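Local atomic coordinates of RND efflux system, outer membrane lipoprotein, NodT family (Burkholderia mallei, PDB entry 6U94), a protein that probably serves as the outer membrane component of an RND-type efflux system, providing the route by which substrates leave the cell. Residues A[55-60]-A[250-255]; A[64-69]-A[165-170]; A[74-79]-A[136-141]; A[158-163]-A[281-286]; A[171-176]-A[241-246]. All blocks are in the same frame, centred on the assembly; numbering follows the deposited sequence.

Contact 1 (A[55-60]-A[250-255]); sequences DAQLQQ and PLPAGV
Gln57, in the first turn of helix 56-67, lies with its CA 6.8 Å from the CA of Gly254, whereas one turn on the CA atoms of Gln60 and Pro252 are 8.9 Å apart. In this outer membrane factor fold the contact joins the start of helix 56-67 to the connection that follows the long helix 211-247. Asp55 is the N-cap: its OD2 accepts from Leu58 N at 3.2 Å, met 36° out of the carboxylate plane, and its OD1 forms a salt bridge with Arg264. Gln57 carries most of the contact. Its chain is bent at chi2 (58°), which lays the terminal amide against the Gly254-Val255 peptide. No hydrogen bond crosses here; OE1 of Gln57 rests 3.2 Å from Gly254 CA, an approach made possible by the missing side chain. The other end of the amide turns to apolar carbon: Gln57 meets the valine at about a right angle, with NE2 3.8 Å from Val255 CG2. Gln60 is extended beyond CG and runs alongside the proline ring, head to tail, with Gln60 NE2 3.8 Å from Pro252 CB.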
# COMPACT_ATOMS: atom_id res chain seq x y z
N ASP A 55 -11.28 10.11 5.56
CA ASP A 55 -11.11 11.51 5.19
C ASP A 55 -12.20 11.94 4.22
O ASP A 55 -12.47 11.26 3.23
CB ASP A 55 -9.72 11.73 4.58
CG ASP A 55 -9.43 13.19 4.32
OD1 ASP A 55 -9.44 13.98 5.29
OD2 ASP A 55 -9.18 13.54 3.15
N ALA A 56 -12.82 13.09 4.51
CA ALA A 56 -13.93 13.56 3.69
C ALA A 56 -13.49 13.85 2.27
O ALA A 56 -14.18 13.49 1.31
CB ALA A 56 -14.55 14.81 4.33
N GLN A 57 -12.33 14.49 2.10
CA GLN A 57 -11.84 14.78 0.76
C GLN A 57 -11.53 13.49 -0.00
O GLN A 57 -11.86 13.36 -1.19
CB GLN A 57 -10.59 15.66 0.83
CG GLN A 57 -10.05 16.06 -0.53
CD GLN A 57 -11.08 16.80 -1.37
OE1 GLN A 57 -11.48 17.91 -1.05
NE2 GLN A 57 -11.52 16.17 -2.46
N LEU A 58 -10.91 12.52 0.67
CA LEU A 58 -10.64 11.23 0.04
C LEU A 58 -11.94 10.53 -0.35
O LEU A 58 -12.03 9.93 -1.43
CB LEU A 58 -9.82 10.35 0.98
CG LEU A 58 -9.57 8.92 0.50
CD1 LEU A 58 -8.85 8.91 -0.84
CD2 LEU A 58 -8.77 8.14 1.53
N GLN A 59 -12.96 10.62 0.51
CA GLN A 59 -14.26 10.03 0.18
C GLN A 59 -14.85 10.66 -1.07
O GLN A 59 -15.50 9.98 -1.87
CB GLN A 59 -15.22 10.17 1.36
CG GLN A 59 -14.96 9.22 2.51
CD GLN A 59 -16.12 9.18 3.50
OE1 GLN A 59 -17.01 10.03 3.46
NE2 GLN A 59 -16.11 8.19 4.38
N GLN A 60 -14.64 11.97 -1.25
CA GLN A 60 -15.17 12.65 -2.43
C GLN A 60 -14.51 12.15 -3.71
O GLN A 60 -15.18 11.95 -4.72
CB GLN A 60 -15.00 14.16 -2.28
CG GLN A 60 -15.47 14.96 -3.48
CD GLN A 60 -15.32 16.46 -3.27
OE1 GLN A 60 -14.81 16.91 -2.24
NE2 GLN A 60 -15.75 17.24 -4.26
N PRO A 250 -11.19 16.65 -13.98
CA PRO A 250 -10.35 17.59 -13.22
C PRO A 250 -10.52 17.41 -11.72
O PRO A 250 -11.56 16.95 -11.24
CB PRO A 250 -10.86 18.96 -13.68
CG PRO A 250 -11.50 18.71 -15.00
CD PRO A 250 -12.10 17.34 -14.90
N LEU A 251 -9.47 17.77 -10.98
CA LEU A 251 -9.48 17.61 -9.53
C LEU A 251 -10.31 18.71 -8.88
O LEU A 251 -10.26 19.87 -9.31
CB LEU A 251 -8.05 17.65 -8.98
CG LEU A 251 -7.05 16.64 -9.54
CD1 LEU A 251 -5.72 16.75 -8.81
CD2 LEU A 251 -7.60 15.23 -9.45
N PRO A 252 -11.09 18.38 -7.86
CA PRO A 252 -11.86 19.41 -7.15
C PRO A 252 -10.95 20.37 -6.39
O PRO A 252 -9.82 20.04 -6.02
CB PRO A 252 -12.74 18.60 -6.19
CG PRO A 252 -12.04 17.30 -6.03
CD PRO A 252 -11.37 17.03 -7.34
N ALA A 253 -11.47 21.58 -6.16
CA ALA A 253 -10.70 22.62 -5.50
C ALA A 253 -10.33 22.25 -4.06
O ALA A 253 -9.42 22.85 -3.50
CB ALA A 253 -11.47 23.94 -5.52
N GLY A 254 -11.03 21.28 -3.46
CA GLY A 254 -10.68 20.86 -2.12
C GLY A 254 -9.31 20.21 -2.04
O GLY A 254 -8.62 20.34 -1.02
N VAL A 255 -8.90 19.52 -3.10
CA VAL A 255 -7.58 18.89 -3.13
C VAL A 255 -6.48 19.95 -3.01
O VAL A 255 -5.45 19.73 -2.36
CB VAL A 255 -7.41 18.05 -4.41
CG1 VAL A 255 -5.97 17.60 -4.58
CG2 VAL A 255 -8.35 16.85 -4.38

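Contact 2 (A[64-69]-A[165-170]); sequences LALANN and SLVAEV
Between segments 64-69 and 165-170 the nearest CA atoms are those of Ala65 and Leu166, 7.4 Å apart. This is helix-to-helix packing built from aliphatic groups, with no hydrogen bond from one segment to the other. The small side chain of Ala65, near the end of helix 56-67, points at the long helix 156-203 and enters between two residues one turn apart: its CB is 3.8 Å from Val170 CG2 and 4.2 Å from Leu166 CG. Leu166 also reaches the backbone of Ala65. With its CG anti to the backbone N (chi1 -175°) it is carried toward the shorter helix, and CD2 of Leu166 stands 3.6 Å from Ala65 O. CD2 only packs beside that carbonyl, whose hydrogen-bond donor is Arg70 NH2, so the polar atom beside the leucine is satisfied from the chain just beyond the helix. Leu66 widens the patch, its two branches having different partners. CD2 of Leu66 touches Leu166 CD2 at 4.3 Å, while CD1 of Leu66 meets Val167 CG2 at 4.2 Å. The second of these meetings lies beside Trp49, which packs on both Leu66 and Val167. Around the contact, helix 211-247 supplies Leu246, packed against Leu166 and Val170; helix 421-454 touches Val167 through Tyr452; and Glu169, on the same turns of helix 156-203, forms salt bridges with Arg83 and Arg87, tying this part of the long helix to helix 72-86 and the residue that follows it.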
# COMPACT_ATOMS: atom_id res chain seq x y z
N LEU A 64 -16.33 10.14 -6.98
CA LEU A 64 -16.28 10.62 -8.35
C LEU A 64 -15.69 9.58 -9.28
O LEU A 64 -16.12 9.44 -10.43
CB LEU A 64 -15.48 11.92 -8.42
CG LEU A 64 -15.99 13.10 -7.59
CD1 LEU A 64 -15.25 14.39 -7.96
CD2 LEU A 64 -17.49 13.27 -7.72
N ALA A 65 -14.69 8.83 -8.81
CA ALA A 65 -14.11 7.77 -9.62
C ALA A 65 -15.13 6.67 -9.90
O ALA A 65 -15.18 6.12 -11.01
CB ALA A 65 -12.88 7.19 -8.93
N LEU A 66 -15.96 6.34 -8.90
CA LEU A 66 -17.00 5.33 -9.11
C LEU A 66 -18.13 5.87 -9.98
O LEU A 66 -18.65 5.15 -10.84
CB LEU A 66 -17.54 4.85 -7.77
CG LEU A 66 -16.63 3.92 -6.97
CD1 LEU A 66 -17.30 3.50 -5.67
CD2 LEU A 66 -16.27 2.69 -7.80
N ALA A 67 -18.52 7.13 -9.78
CA ALA A 67 -19.63 7.71 -10.52
C ALA A 67 -19.29 8.03 -11.97
O ALA A 67 -20.17 8.44 -12.72
CB ALA A 67 -20.13 8.98 -9.83
N ASN A 68 -18.03 7.84 -12.38
CA ASN A 68 -17.66 8.10 -13.76
C ASN A 68 -18.41 7.16 -14.70
O ASN A 68 -18.60 5.98 -14.39
CB ASN A 68 -16.15 7.94 -13.94
CG ASN A 68 -15.63 8.64 -15.18
OD1 ASN A 68 -15.20 7.99 -16.13
ND2 ASN A 68 -15.68 9.97 -15.18
N ASN A 69 -18.84 7.69 -15.84
CA ASN A 69 -19.67 6.93 -16.76
C ASN A 69 -18.87 6.03 -17.69
O ASN A 69 -19.47 5.39 -18.57
CB ASN A 69 -20.54 7.88 -17.59
CG ASN A 69 -21.62 8.55 -16.77
OD1 ASN A 69 -22.01 8.06 -15.71
ND2 ASN A 69 -22.11 9.68 -17.25
N SER A 165 -9.93 -2.39 -7.08
CA SER A 165 -8.70 -1.78 -7.57
C SER A 165 -8.84 -0.27 -7.69
O SER A 165 -7.96 0.49 -7.27
CB SER A 165 -8.30 -2.38 -8.92
OG SER A 165 -8.17 -3.79 -8.85
N LEU A 166 -9.96 0.19 -8.25
CA LEU A 166 -10.16 1.62 -8.47
C LEU A 166 -10.24 2.37 -7.14
O LEU A 166 -9.60 3.41 -6.97
CB LEU A 166 -11.42 1.85 -9.30
CG LEU A 166 -11.72 3.28 -9.73
CD1 LEU A 166 -10.56 3.85 -10.54
CD2 LEU A 166 -13.01 3.33 -10.54
N VAL A 167 -11.02 1.85 -6.19
CA VAL A 167 -11.14 2.49 -4.88
C VAL A 167 -9.77 2.58 -4.22
O VAL A 167 -9.38 3.62 -3.69
CB VAL A 167 -12.14 1.72 -4.00
CG1 VAL A 167 -11.99 2.12 -2.54
CG2 VAL A 167 -13.56 1.96 -4.48
N ALA A 168 -9.01 1.48 -4.26
CA ALA A 168 -7.72 1.45 -3.59
C ALA A 168 -6.70 2.34 -4.30
O ALA A 168 -5.91 3.02 -3.64
CB ALA A 168 -7.21 0.01 -3.53
N GLU A 169 -6.71 2.35 -5.63
CA GLU A 169 -5.73 3.14 -6.36
C GLU A 169 -5.97 4.63 -6.20
O GLU A 169 -5.01 5.41 -6.18
CB GLU A 169 -5.74 2.76 -7.84
CG GLU A 169 -4.43 3.07 -8.56
CD GLU A 169 -3.26 2.27 -8.01
OE1 GLU A 169 -3.34 1.02 -7.99
OE2 GLU A 169 -2.26 2.89 -7.59
N VAL A 170 -7.23 5.05 -6.07
CA VAL A 170 -7.52 6.45 -5.78
C VAL A 170 -6.99 6.82 -4.40
O VAL A 170 -6.42 7.91 -4.21
CB VAL A 170 -9.03 6.72 -5.89
CG1 VAL A 170 -9.36 8.12 -5.38
CG2 VAL A 170 -9.50 6.56 -7.33

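Contact 3 (A[74-79]-A[136-141]); sequences VATLDI and DLFGRV
A steep crossing of two short helices in the outer membrane efflux protein fold brings Thr76 of helix 72-86 against Phe138 of helix 132-142. The local axes run at 112° to each other and pass no nearer than 11.7 Å, so side chains, chiefly the Phe138 ring, span most of the gap. A chi1 of -78°, with CG anti to the carbonyl carbon, swings that ring toward helix 72-86 although CB itself is not directed there, and ring and threonine lie side by side, pointing opposite ways. The methyl CG2 of Thr76 meets the ring obliquely, 3.5 Å from Phe138 CE1. At the ring edge, in plane, stands the threonine's own carbonyl, with Thr76 O 3.9 Å from Phe138 CE1. One turn on, Ile79 crosses the phenylalanine at about a right angle and places its CG2 4.1 Å from Phe138 CZ. From its own helix the ring is backed by Leu137, whose CD2 lies 4.1 Å above the centre of one face of Phe138. The same methyl is 4.2 Å from Thr76 OG1, while Thr76 CG2 also reaches Val141 CG2 at 4.2 Å. The hydroxyl of Thr76 makes a weak hydrogen bond to Leu72 O. Helix 156-203 backs this crossing through Ser161, Val162, Ser165 and Leu166, helix 211-247 adds Leu246 against Ile79, and Tyr152 of helix 146-152 packs on Leu137 and Val141.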
# COMPACT_ATOMS: atom_id res chain seq x y z
N VAL A 74 -12.51 0.59 -19.90
CA VAL A 74 -11.78 1.85 -19.89
C VAL A 74 -11.24 2.14 -18.49
O VAL A 74 -10.12 2.64 -18.34
CB VAL A 74 -12.68 2.99 -20.40
CG1 VAL A 74 -12.09 4.35 -20.07
CG2 VAL A 74 -12.89 2.86 -21.90
N ALA A 75 -12.02 1.83 -17.45
CA ALA A 75 -11.54 2.00 -16.09
C ALA A 75 -10.27 1.18 -15.86
O ALA A 75 -9.32 1.66 -15.22
CB ALA A 75 -12.62 1.60 -15.09
N THR A 76 -10.24 -0.04 -16.39
CA THR A 76 -9.02 -0.85 -16.32
C THR A 76 -7.86 -0.16 -17.03
O THR A 76 -6.72 -0.18 -16.53
CB THR A 76 -9.29 -2.23 -16.93
OG1 THR A 76 -10.02 -3.03 -15.99
CG2 THR A 76 -7.99 -2.94 -17.30
N LEU A 77 -8.12 0.48 -18.17
CA LEU A 77 -7.07 1.21 -18.87
C LEU A 77 -6.64 2.46 -18.11
O LEU A 77 -5.47 2.87 -18.21
CB LEU A 77 -7.54 1.59 -20.28
CG LEU A 77 -7.75 0.47 -21.30
CD1 LEU A 77 -8.38 1.04 -22.56
CD2 LEU A 77 -6.43 -0.22 -21.64
N ASP A 78 -7.55 3.08 -17.36
CA ASP A 78 -7.20 4.28 -16.62
C ASP A 78 -6.35 3.95 -15.40
O ASP A 78 -5.39 4.66 -15.09
CB ASP A 78 -8.47 5.03 -16.20
CG ASP A 78 -9.19 5.66 -17.37
OD1 ASP A 78 -8.64 5.65 -18.49
OD2 ASP A 78 -10.30 6.18 -17.17
N ILE A 79 -6.69 2.87 -14.69
CA ILE A 79 -5.88 2.42 -13.57
C ILE A 79 -4.48 2.04 -14.04
O ILE A 79 -3.49 2.32 -13.37
CB ILE A 79 -6.58 1.25 -12.85
CG1 ILE A 79 -7.92 1.71 -12.27
CG2 ILE A 79 -5.69 0.67 -11.77
CD1 ILE A 79 -8.85 0.58 -11.91
N ASP A 136 -4.78 -11.59 -11.51
CA ASP A 136 -5.55 -12.48 -12.38
C ASP A 136 -6.35 -11.68 -13.39
O ASP A 136 -6.27 -11.93 -14.60
CB ASP A 136 -6.48 -13.36 -11.55
CG ASP A 136 -5.73 -14.47 -10.82
OD1 ASP A 136 -4.68 -14.91 -11.34
OD2 ASP A 136 -6.20 -14.90 -9.75
N LEU A 137 -7.12 -10.70 -12.92
CA LEU A 137 -8.00 -9.93 -13.80
C LEU A 137 -7.22 -9.20 -14.88
O LEU A 137 -7.50 -9.34 -16.08
CB LEU A 137 -8.83 -8.95 -12.98
CG LEU A 137 -9.79 -8.07 -13.80
CD1 LEU A 137 -11.20 -8.14 -13.24
CD2 LEU A 137 -9.29 -6.63 -13.87
N PHE A 138 -6.23 -8.40 -14.47
CA PHE A 138 -5.51 -7.57 -15.44
C PHE A 138 -4.78 -8.41 -16.48
O PHE A 138 -4.67 -7.99 -17.64
CB PHE A 138 -4.54 -6.65 -14.71
CG PHE A 138 -5.20 -5.45 -14.07
CD1 PHE A 138 -5.57 -4.37 -14.84
CD2 PHE A 138 -5.44 -5.42 -12.70
CE1 PHE A 138 -6.19 -3.27 -14.26
CE2 PHE A 138 -6.06 -4.32 -12.12
CZ PHE A 138 -6.43 -3.24 -12.90
N GLY A 139 -4.28 -9.58 -16.09
CA GLY A 139 -3.65 -10.46 -17.05
C GLY A 139 -4.64 -11.15 -17.97
O GLY A 139 -4.33 -11.40 -19.14
N ARG A 140 -5.83 -11.46 -17.47
CA ARG A 140 -6.83 -12.12 -18.29
C ARG A 140 -7.33 -11.20 -19.40
O ARG A 140 -7.39 -11.60 -20.57
CB ARG A 140 -8.00 -12.61 -17.43
N VAL A 141 -7.68 -9.96 -19.06
CA VAL A 141 -8.24 -9.06 -20.06
C VAL A 141 -7.19 -8.62 -21.06
O VAL A 141 -7.52 -8.31 -22.22
CB VAL A 141 -8.91 -7.85 -19.38
CG1 VAL A 141 -9.82 -8.31 -18.26
CG2 VAL A 141 -7.88 -6.86 -18.87

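Contact 4 (A[158-163]-A[281-286]); sequences ARRSVH and RRPDIM
Arg160 reaches from helix 156-203 to the turn that starts helix 283-294, its CB pointing toward the turn and its chain extended from CG to NE. CG passes 4.3 Å from Pro283 CG. CD lies 3.3 Å from Arg281 O and 3.9 Å from Met286 SD, the side chains of Arg160 and Met286 crossing at about a right angle. NE of Arg160 then donates to Arg281 O at 3.0 Å; the N-H...O angle is 128°, far from straight, so the bond is weak, although the carbonyl sits at the guanidinium edge, near its plane. At the tip, NH2 of Arg160 stands over one face of the Arg281 guanidinium, 3.9 Å from Arg281 NH1, with the two planes 52° apart. Beside this reach Ser161 CB packs 3.7 Å from Pro283 CG. Arg282, at the N-cap, makes a two-nitrogen salt bridge with Asp284 (NE to OD1, NH2 to OD2) and pairs with Glu377 as well. The guanidinium groups of Arg160 and Arg281 lie close together, yet backbone carbonyls accept from both: Arg160 NH2 donates to Gly456 O, and Arg281 NH2 to Gly458 O and Leu455 O. These bonds probably offset the repulsion and join both arginines to the segment after helix 421-454.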
# COMPACT_ATOMS: atom_id res chain seq x y z
N ALA A 158 -15.76 -10.01 -11.58
CA ALA A 158 -14.89 -9.10 -12.32
C ALA A 158 -15.23 -7.64 -12.03
O ALA A 158 -14.33 -6.80 -11.91
CB ALA A 158 -14.99 -9.38 -13.82
N ARG A 159 -16.52 -7.32 -11.91
CA ARG A 159 -16.91 -5.96 -11.58
C ARG A 159 -16.41 -5.56 -10.20
O ARG A 159 -15.91 -4.44 -10.00
CB ARG A 159 -18.43 -5.81 -11.66
CG ARG A 159 -18.96 -4.44 -11.29
CD ARG A 159 -20.46 -4.34 -11.53
NE ARG A 159 -20.97 -3.00 -11.26
CZ ARG A 159 -21.09 -2.04 -12.17
NH1 ARG A 159 -20.74 -2.27 -13.43
NH2 ARG A 159 -21.57 -0.85 -11.83
N ARG A 160 -16.54 -6.46 -9.22
CA ARG A 160 -16.05 -6.16 -7.88
C ARG A 160 -14.54 -6.00 -7.85
O ARG A 160 -14.01 -5.17 -7.10
CB ARG A 160 -16.49 -7.25 -6.91
CG ARG A 160 -16.08 -7.02 -5.47
CD ARG A 160 -16.63 -8.10 -4.55
NE ARG A 160 -16.41 -7.79 -3.15
CZ ARG A 160 -17.16 -6.94 -2.45
NH1 ARG A 160 -18.17 -6.31 -3.03
NH2 ARG A 160 -16.89 -6.71 -1.17
N SER A 161 -13.82 -6.78 -8.68
CA SER A 161 -12.36 -6.70 -8.69
C SER A 161 -11.89 -5.36 -9.23
O SER A 161 -10.90 -4.79 -8.74
CB SER A 161 -11.78 -7.85 -9.51
OG SER A 161 -10.36 -7.81 -9.50
N VAL A 162 -12.57 -4.82 -10.25
CA VAL A 162 -12.18 -3.53 -10.81
C VAL A 162 -12.56 -2.40 -9.86
O VAL A 162 -11.81 -1.43 -9.71
CB VAL A 162 -12.81 -3.34 -12.20
CG1 VAL A 162 -12.41 -1.99 -12.79
CG2 VAL A 162 -12.40 -4.48 -13.13
N HIS A 163 -13.72 -2.50 -9.21
CA HIS A 163 -14.10 -1.51 -8.20
C HIS A 163 -13.10 -1.48 -7.05
O HIS A 163 -12.71 -0.40 -6.58
CB HIS A 163 -15.51 -1.80 -7.68
CG HIS A 163 -16.60 -1.44 -8.63
ND1 HIS A 163 -16.36 -0.89 -9.87
CD2 HIS A 163 -17.95 -1.53 -8.51
CE1 HIS A 163 -17.51 -0.66 -10.48
NE2 HIS A 163 -18.49 -1.04 -9.67
N ARG A 281 -15.89 -12.72 -0.13
CA ARG A 281 -16.13 -11.64 -1.09
C ARG A 281 -14.93 -11.35 -1.98
O ARG A 281 -15.02 -10.47 -2.84
CB ARG A 281 -16.53 -10.35 -0.36
CG ARG A 281 -17.61 -10.51 0.69
CD ARG A 281 -17.53 -9.33 1.63
NE ARG A 281 -16.15 -9.12 2.07
CZ ARG A 281 -15.69 -7.99 2.58
NH1 ARG A 281 -16.49 -6.94 2.72
NH2 ARG A 281 -14.42 -7.90 2.95
N ARG A 282 -13.82 -12.05 -1.79
CA ARG A 282 -12.69 -11.88 -2.70
C ARG A 282 -13.09 -12.32 -4.10
O ARG A 282 -13.69 -13.39 -4.26
CB ARG A 282 -11.49 -12.68 -2.22
CG ARG A 282 -10.71 -12.07 -1.04
CD ARG A 282 -9.57 -12.98 -0.65
NE ARG A 282 -8.69 -13.28 -1.77
CZ ARG A 282 -7.44 -12.84 -1.89
NH1 ARG A 282 -6.90 -12.08 -0.94
NH2 ARG A 282 -6.72 -13.16 -2.96
N PRO A 283 -12.80 -11.53 -5.13
CA PRO A 283 -13.16 -11.94 -6.49
C PRO A 283 -12.58 -13.28 -6.92
O PRO A 283 -13.20 -13.98 -7.73
CB PRO A 283 -12.63 -10.79 -7.36
CG PRO A 283 -12.73 -9.61 -6.45
CD PRO A 283 -12.35 -10.12 -5.09
N ASP A 284 -11.41 -13.69 -6.41
CA ASP A 284 -10.86 -14.98 -6.81
C ASP A 284 -11.51 -16.14 -6.07
O ASP A 284 -11.49 -17.27 -6.57
CB ASP A 284 -9.34 -15.02 -6.63
CG ASP A 284 -8.88 -14.58 -5.24
OD1 ASP A 284 -9.71 -14.15 -4.40
OD2 ASP A 284 -7.66 -14.66 -4.98
N ILE A 285 -12.11 -15.89 -4.91
CA ILE A 285 -12.85 -16.95 -4.23
C ILE A 285 -14.28 -17.04 -4.77
O ILE A 285 -14.84 -18.14 -4.87
CB ILE A 285 -12.81 -16.75 -2.71
CG1 ILE A 285 -11.38 -16.90 -2.19
CG2 ILE A 285 -13.74 -17.74 -2.00
CD1 ILE A 285 -11.27 -16.91 -0.69
N MET A 286 -14.88 -15.91 -5.13
CA MET A 286 -16.19 -15.92 -5.77
C MET A 286 -16.16 -16.71 -7.07
O MET A 286 -17.02 -17.57 -7.32
CB MET A 286 -16.67 -14.49 -6.04
CG MET A 286 -16.84 -13.63 -4.80
SD MET A 286 -17.27 -11.93 -5.22
CE MET A 286 -18.83 -12.20 -6.07

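Contact 5 (A[171-176]-A[241-246]); sequences ANTYLT and NALAVL
Apolar packing dominates where Thr173 of helix 156-203 meets Leu243 of helix 211-247, two long helices of the outer membrane factor's helical bundle. Locally, the axes of 171-176 and 241-246 are roughly antiparallel (152°) and 9.4 Å apart, and the CA atoms of Thr173 and Leu243 are 6.2 Å apart. A chi1 of -58° puts OG1 of Thr173 beside the backbone N and turns CG2 to the opposite helix: CG2 of Thr173 lies 4.0 Å from Leu243 CB and 4.1 Å from Ala242 CB. An aromatic contact adds to this, Leu243 CD2 approaching the Tyr174 ring at its edge, near the ring plane, 4.1 Å from Tyr174 CD1. A third kind sets oxygen against methyl: Thr173 and Leu246 reach toward each other tip to tip, bringing Thr173 OG1 within 3.3 Å of Leu246 CD1. The hydroxyl is satisfied from within its own helix, through a hydrogen bond with Glu169 O. The same intrahelical habit appears one turn on, where Asn172 O accepts from both Thr176 OG1, at 2.6 Å, and Thr176 N. Helix 56-67 lies along the Tyr174 side through Gln57, Leu58 and Leu61; helix 72-86 packs Ala82 on Ala242 and Leu246; and helix 421-454 meets Leu175 through Leu442 and Leu445.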
# COMPACT_ATOMS: atom_id res chain seq x y z
N ALA A 171 -7.15 5.93 -3.42
CA ALA A 171 -6.70 6.22 -2.06
C ALA A 171 -5.18 6.28 -1.99
O ALA A 171 -4.62 7.20 -1.39
CB ALA A 171 -7.24 5.17 -1.09
N ASN A 172 -4.50 5.31 -2.59
CA ASN A 172 -3.04 5.30 -2.54
C ASN A 172 -2.44 6.48 -3.29
O ASN A 172 -1.35 6.94 -2.95
CB ASN A 172 -2.49 3.99 -3.10
CG ASN A 172 -0.99 3.85 -2.89
OD1 ASN A 172 -0.54 3.55 -1.78
ND2 ASN A 172 -0.22 4.05 -3.95
N THR A 173 -3.13 6.98 -4.32
CA THR A 173 -2.62 8.11 -5.08
C THR A 173 -2.79 9.42 -4.32
O THR A 173 -1.89 10.27 -4.34
CB THR A 173 -3.31 8.18 -6.45
OG1 THR A 173 -3.09 6.96 -7.15
CG2 THR A 173 -2.74 9.32 -7.27
N TYR A 174 -3.94 9.61 -3.67
CA TYR A 174 -4.15 10.83 -2.89
C TYR A 174 -3.29 10.83 -1.64
O TYR A 174 -2.78 11.88 -1.23
CB TYR A 174 -5.63 10.97 -2.53
CG TYR A 174 -5.95 12.18 -1.68
CD1 TYR A 174 -5.87 13.46 -2.21
CD2 TYR A 174 -6.35 12.04 -0.36
CE1 TYR A 174 -6.17 14.57 -1.44
CE2 TYR A 174 -6.65 13.15 0.42
CZ TYR A 174 -6.56 14.41 -0.13
OH TYR A 174 -6.86 15.51 0.64
N LEU A 175 -3.10 9.67 -1.01
CA LEU A 175 -2.19 9.58 0.12
C LEU A 175 -0.76 9.85 -0.32
O LEU A 175 -0.02 10.58 0.35
CB LEU A 175 -2.31 8.21 0.79
CG LEU A 175 -3.60 7.99 1.58
CD1 LEU A 175 -3.66 6.59 2.16
CD2 LEU A 175 -3.72 9.04 2.68
N THR A 176 -0.34 9.26 -1.44
CA THR A 176 0.98 9.55 -1.99
C THR A 176 1.13 11.03 -2.31
O THR A 176 2.21 11.60 -2.12
CB THR A 176 1.23 8.70 -3.24
OG1 THR A 176 1.27 7.31 -2.88
CG2 THR A 176 2.54 9.08 -3.91
N ASN A 241 -1.56 14.10 -11.82
CA ASN A 241 -1.95 13.56 -13.12
C ASN A 241 -2.67 12.23 -12.96
O ASN A 241 -3.77 12.03 -13.49
CB ASN A 241 -0.73 13.40 -14.02
CG ASN A 241 -0.63 14.48 -15.08
OD1 ASN A 241 -1.11 15.60 -14.88
ND2 ASN A 241 -0.03 14.14 -16.21
N ALA A 242 -2.06 11.29 -12.22
CA ALA A 242 -2.68 9.99 -12.02
C ALA A 242 -4.01 10.12 -11.29
O ALA A 242 -4.96 9.37 -11.58
CB ALA A 242 -1.73 9.07 -11.24
N LEU A 243 -4.11 11.06 -10.36
CA LEU A 243 -5.36 11.27 -9.64
C LEU A 243 -6.46 11.74 -10.58
O LEU A 243 -7.61 11.31 -10.47
CB LEU A 243 -5.15 12.27 -8.50
CG LEU A 243 -6.21 12.30 -7.40
CD1 LEU A 243 -6.43 10.91 -6.84
CD2 LEU A 243 -5.79 13.26 -6.29
N ALA A 244 -6.11 12.63 -11.52
CA ALA A 244 -7.09 13.09 -12.50
C ALA A 244 -7.54 11.94 -13.41
O ALA A 244 -8.72 11.84 -13.75
CB ALA A 244 -6.50 14.23 -13.33
N VAL A 245 -6.60 11.07 -13.80
CA VAL A 245 -6.96 9.91 -14.61
C VAL A 245 -7.89 8.98 -13.83
O VAL A 245 -8.86 8.45 -14.38
CB VAL A 245 -5.69 9.18 -15.08
CG1 VAL A 245 -6.06 7.89 -15.80
CG2 VAL A 245 -4.86 10.08 -15.98
N LEU A 246 -7.60 8.78 -12.54
CA LEU A 246 -8.36 7.81 -11.76
C LEU A 246 -9.79 8.25 -11.54
O LEU A 246 -10.71 7.42 -11.52
CB LEU A 246 -7.66 7.56 -10.42
CG LEU A 246 -6.43 6.65 -10.49
CD1 LEU A 246 -5.76 6.57 -9.12
CD2 LEU A 246 -6.82 5.27 -10.98

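In the fold
From the N terminus, helix 56-67 opens two loops. Contact 2 closes the shorter at 165-170, and contact 3, joining 74-79 to 136-141, falls wholly within it. Contact 1 closes the longer at 250-255 and encloses contacts 2, 3 and 5. Contact 5, pairing 171-176 with 241-246, begins after contact 2 has closed, so those two are in series. Contact 4 opens at 158-163 and closes at 281-286: it encloses contact 5 but crosses both contact 1 and contact 2. Helix 156-203 is shared by contacts 2, 4 and 5, and is thereby tied to helices 56-67, 283-294 and 211-247 in turn.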